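Local coordinates for protein beta-fructofuranosidase (Arthrobacter, PDB 3WPU) that belongs to the levansucrase/invertase family, whose members are built on a five-bladed beta-propeller, at residues Ala279-Arg284 / Glu291-Val296; Asn297-Thr302 / Phe360-Asp365; Ala26-Ala31 / Tyr382-Gly387. One frame throughout, in Å; residues are numbered along the deposited sequence.

All three contacts lie on the same side of the chain's centre. Contact 3 is formed by segments 26-31 and 382-387, and contacts 1 and 2 are nested in the loop that it closes. Contact 1 closes at V296, and contact 2 opens at the next residue. Contacts 1 and 2 have their centres about 11 Å apart. Contacts 1 and 3 have theirs about 14 Å apart. For contacts 2 and 3 the centres are about 17 Å apart. R30, at the start of helix 30-38 in contact 3, reaches both of the other contacts. Segment 26-31, near the N-terminus, thus meets parts of the chain far along the sequence.

Contact 1 (Ala279-Arg284 / Glu291-Val296); sequences ADLGYR and ETVDDV
Y283, just past helix 278-281, meets E291, which lies two residues before helix 293-297; T292 is the N-cap of that helix. E291 CG lies anti to the carbonyl carbon (chi1 -55°), and the extended chain beyond it crosses the CE2, CZ and OH end of the ring at a slant. E291 CB lies 4.0 Å from Y283 CE2. CG comes next, near the phenol oxygen, and E291 CD is 3.3 Å from Y283 OH. At the tip, Y283 OH donates to E291 OE1 at 2.6 Å. The carboxylate and ring planes are 88° apart. The hydroxyl meets OE1 from above the carboxylate plane, 47° out of it, while OE1 lies in the plane of the ring at its edge. E291 N lies over one face of the same ring. OE1 also takes a salt bridge from R30, and Y283 OH bonds R34, both of helix 30-38. The apolar half is L281, which slides past V296 in the opposite direction. L281 CD2 lies 3.9 Å from V296 CG2 and 4.1 Å from V293 CG2. CD2 also touches E291 O. T292 caps its helix: D295 N donates to T292 OG1 at 3.0 Å.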
loop_
_atom_site.group_PDB
_atom_site.type_symbol
_atom_site.label_atom_id
_atom_site.label_comp_id
_atom_site.label_asym_id
_atom_site.label_seq_id
_atom_site.Cartn_x
_atom_site.Cartn_y
_atom_site.Cartn_z
ATOM N N ALA A 279 -14.486 20.860 -12.629
ATOM C CA ALA A 279 -13.988 19.525 -12.951
ATOM C C ALA A 279 -13.761 18.671 -11.695
ATOM O O ALA A 279 -13.979 17.472 -11.739
ATOM C CB ALA A 279 -12.722 19.613 -13.785
ATOM N N ASP A 280 -13.340 19.295 -10.606
ATOM C CA ASP A 280 -13.228 18.601 -9.314
ATOM C C ASP A 280 -14.609 18.153 -8.826
ATOM O O ASP A 280 -14.759 17.046 -8.285
ATOM C CB ASP A 280 -12.637 19.498 -8.231
ATOM C CG ASP A 280 -11.237 19.976 -8.537
ATOM O OD1 ASP A 280 -10.370 19.187 -8.968
ATOM O OD2 ASP A 280 -11.015 21.171 -8.300
ATOM N N LEU A 281 -15.615 19.000 -9.026
ATOM C CA LEU A 281 -16.992 18.636 -8.646
ATOM C C LEU A 281 -17.527 17.513 -9.541
ATOM O O LEU A 281 -18.075 16.521 -9.058
ATOM C CB LEU A 281 -17.909 19.858 -8.648
ATOM C CG LEU A 281 -17.960 20.624 -7.338
ATOM C CD1 LEU A 281 -16.598 21.099 -6.875
ATOM C CD2 LEU A 281 -18.922 21.796 -7.523
ATOM N N GLY A 282 -17.290 17.641 -10.849
ATOM C CA GLY A 282 -17.497 16.553 -11.798
ATOM C C GLY A 282 -18.932 16.222 -12.198
ATOM O O GLY A 282 -19.174 15.170 -12.777
ATOM N N TYR A 283 -19.877 17.115 -11.919
ATOM C CA TYR A 283 -21.285 16.826 -12.208
ATOM C C TYR A 283 -21.542 16.915 -13.686
ATOM O O TYR A 283 -20.948 17.730 -14.388
ATOM C CB TYR A 283 -22.228 17.771 -11.446
ATOM C CG TYR A 283 -22.094 17.533 -9.970
ATOM C CD1 TYR A 283 -22.623 16.388 -9.404
ATOM C CD2 TYR A 283 -21.332 18.383 -9.171
ATOM C CE1 TYR A 283 -22.470 16.130 -8.042
ATOM C CE2 TYR A 283 -21.164 18.132 -7.810
ATOM C CZ TYR A 283 -21.711 17.003 -7.267
ATOM O OH TYR A 283 -21.540 16.721 -5.925
ATOM N N ARG A 284 -22.433 16.057 -14.150
ATOM C CA ARG A 284 -22.956 16.195 -15.518
ATOM C C ARG A 284 -23.806 17.442 -15.557
ATOM O O ARG A 284 -24.531 17.747 -14.598
ATOM C CB ARG A 284 -23.763 14.973 -15.906
ATOM C CG ARG A 284 -23.000 13.682 -15.732
ATOM C CD ARG A 284 -23.746 12.498 -16.279
ATOM N NE ARG A 284 -23.033 11.257 -15.969
ATOM C CZ ARG A 284 -23.229 10.086 -16.574
ATOM N NH1 ARG A 284 -24.078 9.964 -17.606
ATOM N NH2 ARG A 284 -22.538 9.015 -16.172
ATOM N N GLU A 291 -23.740 20.347 -7.162
ATOM C CA GLU A 291 -23.385 21.401 -6.208
ATOM C C GLU A 291 -22.767 22.543 -6.968
ATOM O O GLU A 291 -22.293 22.362 -8.089
ATOM C CB GLU A 291 -22.343 20.909 -5.199
ATOM C CG GLU A 291 -22.728 19.660 -4.435
ATOM C CD GLU A 291 -21.545 19.112 -3.678
ATOM O OE1 GLU A 291 -20.638 18.528 -4.325
ATOM O OE2 GLU A 291 -21.538 19.228 -2.432
ATOM N N THR A 292 -22.739 23.725 -6.369
ATOM C CA THR A 292 -22.026 24.821 -7.000
ATOM C C THR A 292 -20.588 24.883 -6.495
ATOM O O THR A 292 -20.302 24.502 -5.353
ATOM C CB THR A 292 -22.719 26.184 -6.782
ATOM O OG1 THR A 292 -22.554 26.616 -5.419
ATOM C CG2 THR A 292 -24.202 26.078 -7.115
ATOM N N VAL A 293 -19.699 25.360 -7.360
ATOM C CA VAL A 293 -18.311 25.613 -7.005
ATOM C C VAL A 293 -18.228 26.511 -5.765
ATOM O O VAL A 293 -17.478 26.212 -4.815
ATOM C CB VAL A 293 -17.514 26.204 -8.206
ATOM C CG1 VAL A 293 -16.190 26.804 -7.755
ATOM C CG2 VAL A 293 -17.263 25.140 -9.274
ATOM N N ASP A 294 -19.015 27.587 -5.741
ATOM C CA ASP A 294 -19.004 28.477 -4.572
ATOM C C ASP A 294 -19.399 27.766 -3.275
ATOM O O ASP A 294 -18.743 27.951 -2.244
ATOM C CB ASP A 294 -19.909 29.708 -4.790
ATOM C CG ASP A 294 -19.368 30.668 -5.840
ATOM O OD1 ASP A 294 -18.193 30.572 -6.245
ATOM O OD2 ASP A 294 -20.146 31.564 -6.248
ATOM N N ASP A 295 -20.454 26.951 -3.299
ATOM C CA ASP A 295 -20.869 26.254 -2.071
ATOM C C ASP A 295 -19.796 25.268 -1.580
ATOM O O ASP A 295 -19.554 25.137 -0.380
ATOM C CB ASP A 295 -22.183 25.493 -2.266
ATOM C CG ASP A 295 -23.402 26.412 -2.344
ATOM O OD1 ASP A 295 -23.284 27.631 -2.051
ATOM O OD2 ASP A 295 -24.486 25.889 -2.680
ATOM N N VAL A 296 -19.176 24.544 -2.503
ATOM C CA VAL A 296 -18.127 23.615 -2.103
ATOM C C VAL A 296 -16.908 24.373 -1.539
ATOM O O VAL A 296 -16.362 24.003 -0.494
ATOM C CB VAL A 296 -17.728 22.684 -3.269
ATOM C CG1 VAL A 296 -16.503 21.843 -2.912
ATOM C CG2 VAL A 296 -18.914 21.781 -3.616
#

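Contact 2 (Asn297-Thr302 / Phe360-Asp365); sequences NASGAT and FAAGLD
A301 and A361 meet methyl to methyl where an ST turn at S299 faces a type II beta turn from A361 to L364. The loop before strand 305-313 here touches the loop before strand 369-375. A301 CB and A361 CB are 3.8 Å apart. The backbones come close, with A301 CA and A361 CA 4.8 Å apart, and short side chains fit there. A second touch lies beside the first: A362 CB is 3.9 Å from S299 O and 4.0 Å from S299 OG. No hydrogen bond crosses between the segments.

The serine hydroxyl is turned back onto its own chain. With chi1 at 71°, OG lies between the backbone N and the carbonyl carbon. There S299 OG accepts from A301 N at 3.0 Å, and it also bonds V296 O. Two bonds therefore fix its rotation. G300 has a positive phi of 105°, which favours glycine. The facing turn likewise places a glycine, G363, at its third position, again with positive phi.

Helix 30-38 lies beside the turn: R30 NH2 probably bonds A362 O and Q37 bonds G363 O, while L364 rests on R30 and R34. A301 also touches C332, which is disulfide-bonded to C276. The type II turn is closed by L364 N donating to A361 O at 2.9 Å.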
loop_
_atom_site.group_PDB
_atom_site.type_symbol
_atom_site.label_atom_id
_atom_site.label_comp_id
_atom_site.label_asym_id
_atom_site.label_seq_id
_atom_site.Cartn_x
_atom_site.Cartn_y
_atom_site.Cartn_z
ATOM N N ASN A 297 -16.488 25.429 -2.222
ATOM C CA ASN A 297 -15.366 26.261 -1.737
ATOM C C ASN A 297 -15.585 26.916 -0.372
ATOM O O ASN A 297 -14.605 27.190 0.353
ATOM C CB ASN A 297 -14.990 27.309 -2.771
ATOM C CG ASN A 297 -14.159 26.734 -3.894
ATOM O OD1 ASN A 297 -13.448 25.743 -3.718
ATOM N ND2 ASN A 297 -14.242 27.345 -5.052
ATOM N N ALA A 298 -16.852 27.137 -0.022
ATOM C CA ALA A 298 -17.237 27.683 1.295
ATOM C C ALA A 298 -17.388 26.632 2.383
ATOM O O ALA A 298 -17.568 26.987 3.549
ATOM C CB ALA A 298 -18.543 28.477 1.177
ATOM N N SER A 299 -17.298 25.342 2.041
ATOM C CA SER A 299 -17.690 24.264 2.956
ATOM C C SER A 299 -16.604 23.745 3.902
ATOM O O SER A 299 -16.914 23.094 4.903
ATOM C CB SER A 299 -18.187 23.069 2.148
ATOM O OG SER A 299 -17.103 22.449 1.476
ATOM N N GLY A 300 -15.345 24.010 3.587
ATOM C CA GLY A 300 -14.235 23.356 4.283
ATOM C C GLY A 300 -13.584 22.267 3.425
ATOM O O GLY A 300 -12.488 21.807 3.725
ATOM N N ALA A 301 -14.287 21.848 2.370
ATOM C CA ALA A 301 -13.798 20.756 1.495
ATOM C C ALA A 301 -12.460 21.070 0.840
ATOM O O ALA A 301 -11.718 20.158 0.445
ATOM C CB ALA A 301 -14.827 20.451 0.435
ATOM N N THR A 302 -12.124 22.354 0.749
ATOM C CA THR A 302 -10.868 22.760 0.116
ATOM C C THR A 302 -9.644 22.378 0.929
ATOM O O THR A 302 -8.548 22.437 0.418
ATOM C CB THR A 302 -10.806 24.275 -0.136
ATOM O OG1 THR A 302 -10.924 24.979 1.117
ATOM C CG2 THR A 302 -11.889 24.684 -1.108
ATOM N N PHE A 360 -12.610 12.012 4.316
ATOM C CA PHE A 360 -13.516 12.525 3.303
ATOM C C PHE A 360 -13.956 13.957 3.595
ATOM O O PHE A 360 -14.230 14.319 4.738
ATOM C CB PHE A 360 -14.763 11.640 3.117
ATOM C CG PHE A 360 -14.515 10.406 2.282
ATOM C CD1 PHE A 360 -14.374 10.508 0.894
ATOM C CD2 PHE A 360 -14.464 9.141 2.853
ATOM C CE1 PHE A 360 -14.167 9.368 0.125
ATOM C CE2 PHE A 360 -14.246 8.002 2.086
ATOM C CZ PHE A 360 -14.088 8.123 0.705
ATOM N N ALA A 361 -14.049 14.756 2.538
ATOM C CA ALA A 361 -14.476 16.147 2.653
ATOM C C ALA A 361 -15.931 16.307 3.053
ATOM O O ALA A 361 -16.753 15.380 2.932
ATOM C CB ALA A 361 -14.267 16.838 1.330
ATOM N N ALA A 362 -16.266 17.543 3.424
ATOM C CA ALA A 362 -17.632 17.875 3.753
ATOM C C ALA A 362 -18.613 17.409 2.686
ATOM O O ALA A 362 -18.380 17.558 1.488
ATOM C CB ALA A 362 -17.776 19.374 4.002
ATOM N N GLY A 363 -19.700 16.808 3.135
ATOM C CA GLY A 363 -20.749 16.321 2.253
ATOM C C GLY A 363 -20.477 14.930 1.678
ATOM O O GLY A 363 -21.349 14.353 1.044
ATOM N N LEU A 364 -19.285 14.388 1.917
ATOM C CA LEU A 364 -18.904 13.079 1.383
ATOM C C LEU A 364 -18.696 12.072 2.501
ATOM O O LEU A 364 -18.585 12.436 3.675
ATOM C CB LEU A 364 -17.634 13.202 0.533
ATOM C CG LEU A 364 -17.663 14.224 -0.598
ATOM C CD1 LEU A 364 -16.336 14.205 -1.341
ATOM C CD2 LEU A 364 -18.799 13.944 -1.561
ATOM N N ASP A 365 -18.675 10.788 2.153
ATOM C CA ASP A 365 -18.598 9.746 3.162
ATOM C C ASP A 365 -18.264 8.431 2.447
ATOM O O ASP A 365 -18.649 8.209 1.304
ATOM C CB ASP A 365 -19.949 9.636 3.879
ATOM C CG ASP A 365 -19.832 9.181 5.310
ATOM O OD1 ASP A 365 -18.717 9.025 5.831
ATOM O OD2 ASP A 365 -20.904 8.988 5.903
#

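Contact 3 (Ala26-Ala31 / Tyr382-Gly387); sequences AKWTRA and YQPLNG
From A26 to W28 the backbone runs roughly parallel to that from Y382 to P384, with A26 and Y382 CA atoms 5.9 Å apart and W28 and P384 CA atoms 6.9 Å apart. No direct hydrogen bond spans the two segments. A water bridges them instead, donating to K27 O and to Y382 O, each at 2.9 Å. Apolar touches lie before and after it along the two chains. A26 CB meets the edge of the Y382 ring near its plane, 4.0 Å from Y382 CD1, and also packs on Y382 N. The far end of the tyrosine is held by I378 O and S349. W28 CG is anti to the backbone N (chi1 -177°), which brings the indole to the proline. W28 CD1 lies 3.9 Å from P384 CG, and the two side chains pass at a slant. W28 NE1 bonds S389 O, which helps fix the indole. Q383 NE2 donates almost straight (171°) to P384 O, in the carbonyl plane and on a lone pair. Strand 26-27 is an outermost strand of the sheet that includes 321-331, and 383-384 pairs with 369-375 in another sheet. This is consistent with neighbouring blades of a five-bladed beta-propeller.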
loop_
_atom_site.group_PDB
_atom_site.type_symbol
_atom_site.label_atom_id
_atom_site.label_comp_id
_atom_site.label_asym_id
_atom_site.label_seq_id
_atom_site.Cartn_x
_atom_site.Cartn_y
_atom_site.Cartn_z
ATOM N N ALA A 26 -6.041 12.947 -13.730
ATOM C CA ALA A 26 -7.399 12.418 -13.553
ATOM C C ALA A 26 -7.938 12.923 -12.231
ATOM O O ALA A 26 -7.163 13.111 -11.294
ATOM C CB ALA A 26 -7.411 10.906 -13.540
ATOM N N LYS A 27 -9.249 13.126 -12.185
ATOM C CA LYS A 27 -9.929 13.540 -10.950
ATOM C C LYS A 27 -10.842 12.452 -10.446
ATOM O O LYS A 27 -11.654 11.887 -11.198
ATOM C CB LYS A 27 -10.744 14.808 -11.205
ATOM C CG LYS A 27 -9.891 16.000 -11.619
ATOM C CD LYS A 27 -10.742 17.232 -11.797
ATOM C CE LYS A 27 -9.921 18.421 -12.234
ATOM N NZ LYS A 27 -9.557 18.292 -13.663
ATOM N N TRP A 28 -10.729 12.155 -9.145
ATOM C CA TRP A 28 -11.753 11.405 -8.433
ATOM C C TRP A 28 -12.709 12.473 -7.941
ATOM O O TRP A 28 -12.362 13.234 -7.043
ATOM C CB TRP A 28 -11.144 10.639 -7.265
ATOM C CG TRP A 28 -12.092 9.778 -6.508
ATOM C CD1 TRP A 28 -13.273 9.263 -6.955
ATOM C CD2 TRP A 28 -11.928 9.280 -5.163
ATOM N NE1 TRP A 28 -13.869 8.516 -5.966
ATOM C CE2 TRP A 28 -13.031 8.468 -4.888
ATOM C CE3 TRP A 28 -10.912 9.388 -4.209
ATOM C CZ2 TRP A 28 -13.194 7.829 -3.665
ATOM C CZ3 TRP A 28 -11.100 8.777 -2.982
ATOM C CH2 TRP A 28 -12.198 7.978 -2.751
ATOM N N THR A 29 -13.854 12.603 -8.605
ATOM C CA THR A 29 -14.659 13.817 -8.442
ATOM C C THR A 29 -15.619 13.684 -7.274
ATOM O O THR A 29 -15.851 12.595 -6.788
ATOM C CB THR A 29 -15.494 14.139 -9.685
ATOM O OG1 THR A 29 -16.511 13.143 -9.854
ATOM C CG2 THR A 29 -14.616 14.182 -10.944
ATOM N N ARG A 30 -16.245 14.797 -6.876
ATOM C CA ARG A 30 -17.297 14.739 -5.850
ATOM C C ARG A 30 -18.505 13.932 -6.345
ATOM O O ARG A 30 -19.083 13.176 -5.590
ATOM C CB ARG A 30 -17.704 16.147 -5.416
ATOM C CG ARG A 30 -16.618 16.836 -4.609
ATOM C CD ARG A 30 -17.047 18.191 -4.052
ATOM N NE ARG A 30 -18.215 18.172 -3.172
ATOM C CZ ARG A 30 -18.177 17.990 -1.857
ATOM N NH1 ARG A 30 -17.028 17.756 -1.234
ATOM N NH2 ARG A 30 -19.301 18.024 -1.157
ATOM N N ALA A 31 -18.848 14.057 -7.628
ATOM C CA ALA A 31 -19.928 13.291 -8.222
ATOM C C ALA A 31 -19.619 11.794 -8.127
ATOM O O ALA A 31 -20.496 10.993 -7.772
ATOM C CB ALA A 31 -20.126 13.709 -9.677
ATOM N N TYR A 382 -8.695 8.108 -15.626
ATOM C CA TYR A 382 -9.074 6.953 -14.833
ATOM C C TYR A 382 -10.574 6.916 -14.514
ATOM O O TYR A 382 -11.181 7.947 -14.200
ATOM C CB TYR A 382 -8.305 6.958 -13.517
ATOM C CG TYR A 382 -6.901 6.394 -13.581
ATOM C CD1 TYR A 382 -5.777 7.232 -13.605
ATOM C CD2 TYR A 382 -6.688 5.009 -13.607
ATOM C CE1 TYR A 382 -4.486 6.710 -13.681
ATOM C CE2 TYR A 382 -5.400 4.490 -13.659
ATOM C CZ TYR A 382 -4.302 5.344 -13.687
ATOM O OH TYR A 382 -3.048 4.765 -13.735
ATOM N N GLN A 383 -11.128 5.714 -14.613
ATOM C CA GLN A 383 -12.495 5.433 -14.234
ATOM C C GLN A 383 -12.463 4.868 -12.819
ATOM O O GLN A 383 -11.963 3.760 -12.633
ATOM C CB GLN A 383 -13.058 4.368 -15.159
ATOM C CG GLN A 383 -14.428 3.852 -14.791
ATOM C CD GLN A 383 -15.440 4.980 -14.755
ATOM O OE1 GLN A 383 -15.684 5.641 -15.777
ATOM N NE2 GLN A 383 -15.970 5.268 -13.582
ATOM N N PRO A 384 -13.010 5.600 -11.845
ATOM C CA PRO A 384 -13.132 4.966 -10.523
ATOM C C PRO A 384 -13.990 3.718 -10.563
ATOM O O PRO A 384 -15.004 3.672 -11.268
ATOM C CB PRO A 384 -13.799 6.058 -9.689
ATOM C CG PRO A 384 -13.432 7.340 -10.343
ATOM C CD PRO A 384 -13.519 6.978 -11.816
ATOM N N LEU A 385 -13.582 2.686 -9.835
ATOM C CA LEU A 385 -14.207 1.365 -9.957
ATOM C C LEU A 385 -15.600 1.312 -9.346
ATOM O O LEU A 385 -15.954 2.158 -8.491
ATOM C CB LEU A 385 -13.337 0.282 -9.298
ATOM C CG LEU A 385 -11.940 0.097 -9.878
ATOM C CD1 LEU A 385 -11.097 -0.725 -8.921
ATOM C CD2 LEU A 385 -11.994 -0.521 -11.269
ATOM N N ASN A 386 -16.391 0.342 -9.802
ATOM C CA ASN A 386 -17.690 0.004 -9.191
ATOM C C ASN A 386 -18.699 1.163 -9.201
ATOM O O ASN A 386 -18.952 1.826 -8.193
ATOM C CB ASN A 386 -17.448 -0.597 -7.791
ATOM C CG ASN A 386 -16.624 -1.865 -7.869
ATOM O OD1 ASN A 386 -15.558 -2.019 -7.221
ATOM N ND2 ASN A 386 -17.069 -2.751 -8.683
ATOM N N GLY A 387 -19.261 1.407 -10.385
ATOM C CA GLY A 387 -20.271 2.436 -10.583
ATOM C C GLY A 387 -19.718 3.846 -10.534
ATOM O O GLY A 387 -20.454 4.797 -10.310
HETATM O O HOH W 1 -10.605 9.205 -11.691
#